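AOC_like domain-containing protein (Frankia sp. Cc1.17, PDB 7DVI) catalyses an exo-selective intermolecular Diels-Alder reaction on non-natural substrates and has an allene oxide cyclase-like barrel fold. Local coordinates at residues G101-F105 and N106-N110. Sequence-based numbering, arbitrary orientation.
With EDO (1,2-ethanediol), chain L; EDO (1,2-ethanediol), chain E.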
ATOM      1  N   GLY A 101      -2.684   4.947   2.470  1.00 23.99           N
ATOM      2  CA  GLY A 101      -3.046   3.884   1.522  1.00 26.11           C
ATOM      3  C   GLY A 101      -4.502   3.996   1.136  1.00 24.86           C
ATOM      4  O   GLY A 101      -5.058   5.099   1.224  1.00 25.59           O
ATOM      5  N   TRP A 102      -5.038   2.880   0.695  1.00 27.23           N
ATOM      6  CA  TRP A 102      -6.296   2.802  -0.090  1.00 28.09           C
ATOM      7  C   TRP A 102      -7.445   2.350   0.782  1.00 27.97           C
ATOM      8  O   TRP A 102      -7.288   1.369   1.565  1.00 28.11           O
ATOM      9  CB  TRP A 102      -6.125   1.814  -1.234  1.00 27.33           C
ATOM     10  CG  TRP A 102      -5.171   2.260  -2.278  1.00 25.58           C
ATOM     11  CD1 TRP A 102      -3.939   1.758  -2.571  1.00 27.26           C
ATOM     12  CD2 TRP A 102      -5.403   3.326  -3.209  1.00 26.57           C
ATOM     13  NE1 TRP A 102      -3.377   2.480  -3.594  1.00 28.57           N
ATOM     14  CE2 TRP A 102      -4.278   3.401  -4.049  1.00 25.95           C
ATOM     15  CE3 TRP A 102      -6.451   4.222  -3.409  1.00 25.58           C
ATOM     16  CZ2 TRP A 102      -4.156   4.348  -5.061  1.00 26.52           C
ATOM     17  CZ3 TRP A 102      -6.336   5.144  -4.429  1.00 26.77           C
ATOM     18  CH2 TRP A 102      -5.202   5.210  -5.231  1.00 25.27           C
ATOM     19  N   ALA A 103      -8.597   2.968   0.522  1.00 29.14           N
ATOM     20  CA  ALA A 103      -9.902   2.521   1.022  1.00 28.93           C
ATOM     21  C   ALA A 103     -10.950   2.665  -0.117  1.00 26.99           C
ATOM     22  O   ALA A 103     -10.882   3.612  -0.946  1.00 26.34           O
ATOM     23  CB  ALA A 103     -10.270   3.342   2.231  1.00 29.38           C
ATOM     24  N   ASP A 104     -11.865   1.728  -0.147  1.00 29.31           N
ATOM     25  CA  ASP A 104     -13.103   1.830  -0.968  1.00 31.74           C
ATOM     26  C   ASP A 104     -14.054   2.790  -0.255  1.00 29.83           C
ATOM     27  O   ASP A 104     -14.505   2.479   0.873  1.00 31.64           O
ATOM     28  CB  ASP A 104     -13.706   0.448  -1.198  1.00 33.07           C
ATOM     29  CG  ASP A 104     -14.949   0.453  -2.107  1.00 36.02           C
ATOM     30  OD1 ASP A 104     -15.460   1.561  -2.468  1.00 32.61           O
ATOM     31  OD2 ASP A 104     -15.369  -0.638  -2.458  1.00 37.35           O
ATOM     32  N   PHE A 105     -14.343   3.935  -0.848  1.00 30.12           N
ATOM     33  CA  PHE A 105     -15.287   4.916  -0.243  1.00 33.05           C
ATOM     34  C   PHE A 105     -16.672   4.289   0.033  1.00 36.33           C
ATOM     35  O   PHE A 105     -17.341   4.715   1.008  1.00 32.71           O
ATOM     36  CB  PHE A 105     -15.316   6.189  -1.069  1.00 34.92           C
ATOM     37  CG  PHE A 105     -15.796   7.397  -0.325  1.00 38.79           C
ATOM     38  CD1 PHE A 105     -15.033   7.957   0.685  1.00 44.24           C
ATOM     39  CD2 PHE A 105     -17.003   7.994  -0.652  1.00 41.57           C
ATOM     40  CE1 PHE A 105     -15.456   9.097   1.352  1.00 45.33           C
ATOM     41  CE2 PHE A 105     -17.425   9.132   0.010  1.00 40.57           C
ATOM     42  CZ  PHE A 105     -16.664   9.671   1.026  1.00 44.80           C
ATOM     43  N   ASN A 106     -17.034   3.231  -0.681  1.00 33.33           N
ATOM     44  CA  ASN A 106     -18.315   2.504  -0.477  1.00 38.00           C
ATOM     45  C   ASN A 106     -18.242   1.771   0.854  1.00 40.64           C
ATOM     46  O   ASN A 106     -19.213   1.894   1.625  1.00 36.39           O
ATOM     47  CB  ASN A 106     -18.639   1.592  -1.660  1.00 37.11           C
ATOM     48  CG  ASN A 106     -18.968   2.404  -2.899  1.00 40.90           C
ATOM     49  OD1 ASN A 106     -19.478   3.508  -2.787  1.00 40.63           O
ATOM     50  ND2 ASN A 106     -18.640   1.889  -4.067  1.00 39.71           N
ATOM     51  N   ASP A 107     -17.103   1.118   1.143  1.00 36.34           N
ATOM     52  CA  ASP A 107     -16.839   0.420   2.423  1.00 36.08           C
ATOM     53  C   ASP A 107     -16.920   1.449   3.543  1.00 36.84           C
ATOM     54  O   ASP A 107     -17.573   1.200   4.582  1.00 40.55           O
ATOM     55  CB  ASP A 107     -15.478  -0.278   2.388  1.00 40.55           C
ATOM     56  CG  ASP A 107     -15.516  -1.631   1.720  1.00 46.87           C
ATOM     57  OD1 ASP A 107     -16.619  -2.036   1.336  1.00 46.97           O
ATOM     58  OD2 ASP A 107     -14.455  -2.279   1.634  1.00 46.47           O
ATOM     59  N   VAL A 108     -16.325   2.618   3.320  1.00 34.56           N
ATOM     60  CA  VAL A 108     -16.368   3.717   4.312  1.00 35.18           C
ATOM     61  C   VAL A 108     -17.829   4.021   4.656  1.00 40.40           C
ATOM     62  O   VAL A 108     -18.207   3.936   5.848  1.00 39.46           O
ATOM     63  CB  VAL A 108     -15.643   4.973   3.818  1.00 36.34           C
ATOM     64  CG1 VAL A 108     -15.826   6.110   4.816  1.00 41.46           C
ATOM     65  CG2 VAL A 108     -14.156   4.713   3.573  1.00 39.00           C
ATOM     66  N   LYS A 109     -18.609   4.414   3.655  1.00 41.49           N
ATOM     67  CA  LYS A 109     -20.021   4.843   3.844  1.00 41.92           C
ATOM     68  C   LYS A 109     -20.858   3.719   4.473  1.00 46.29           C
ATOM     69  O   LYS A 109     -21.740   4.049   5.269  1.00 44.49           O
ATOM     70  CB  LYS A 109     -20.599   5.283   2.507  1.00 44.92           C
ATOM     71  CG  LYS A 109     -19.966   6.558   1.996  1.00 44.49           C
ATOM     72  CD  LYS A 109     -20.677   7.175   0.829  1.00 53.31           C
ATOM     73  CE  LYS A 109     -20.634   6.352  -0.427  1.00 52.18           C
ATOM     74  NZ  LYS A 109     -21.527   6.938  -1.459  1.00 53.61           N
ATOM     75  N   ASN A 110     -20.597   2.460   4.129  1.00 43.83           N
ATOM     76  CA  ASN A 110     -21.389   1.292   4.587  1.00 45.18           C
ATOM     77  C   ASN A 110     -20.924   0.769   5.959  1.00 50.81           C
ATOM     78  O   ASN A 110     -21.340  -0.360   6.298  1.00 42.90           O
ATOM     79  CB  ASN A 110     -21.343   0.171   3.548  1.00 48.62           C
ATOM     80  CG  ASN A 110     -22.066   0.531   2.260  1.00 49.39           C
ATOM     81  OD1 ASN A 110     -21.749  -0.004   1.192  1.00 45.91           O
ATOM     82  ND2 ASN A 110     -22.980   1.484   2.335  1.00 47.53           N
TER
HETATM   83  C1  EDO L 211     -22.470   3.335  -0.974  1.00 62.74           C
HETATM   84  O1  EDO L 211     -23.254   2.972   0.147  1.00 70.67           O
HETATM   85  C2  EDO L 211     -22.707   2.394  -2.071  1.00 67.03           C
HETATM   86  O2  EDO L 211     -23.020   1.107  -1.574  1.00 57.15           O
HETATM   87  C1  EDO E 204      -1.503   1.213  -7.207  1.00 34.94           C
HETATM   88  O1  EDO E 204      -2.506   2.194  -7.126  1.00 37.26           O
HETATM   89  C2  EDO E 204      -0.398   1.516  -6.318  1.00 39.92           C
HETATM   90  O2  EDO E 204      -0.826   1.804  -4.994  1.00 39.56           O
HETATM   91  O   HOH W   1     -17.722  -0.639  -3.635  1.00 46.53           O
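Asn106 offers its backbone N to Asp104 OD1 at 2.9 Å. This is the N-cap bond of the short helix 105-109. With its CG anti to the backbone N (chi1 -177°), Asp104 reaches forward over the start of the helix. Asn106 N meets OD1 from above the carboxylate plane, not within it. OD1 also accepts from Val82 N, so two backbone donors fix the carboxylate. A water ties the two side chains together: it donates to Asp104 OD2 at 2.6 Å and accepts from Asn106 ND2.

Asp107 lays its CB beside Asp104 O. Its OD1 lies 4.2 Å from Asp104 OD2. The repulsion between these like charges is probably offset on Asp104 by its two N-H donors and the helix start.

Val108 N donates to Asp104 O at 3.1 Å, in the carbonyl plane. The Val108 CG2 branch lies beside the backbone N and reaches Ala103 CB at 4.3 Å. Here strand 95-104 of the closed antiparallel beta-barrel runs straight into the helix, which with the short loop after it leads to strand 114-121. Val114 of that next strand touches both Ala103 and Val108.

Lys109 N donates to Phe105 O at 3.0 Å, nearly straight at 170° but tilted from the carbonyl plane. The Lys109 aliphatic chain crosses the Phe105 ring obliquely, with CD 3.9 Å from CE2. A bend at chi3 (-66°) turns the end of the chain, and NZ is hydrogen-bonded to Val41 O.

Asn110 N closes the last turn on Asn106 O. Its side-chain amide binds a 1,2-ethanediol, probably from the crystallisation liquor, ND2 donating to O1 at 2.7 Å and OD1 accepting from O2.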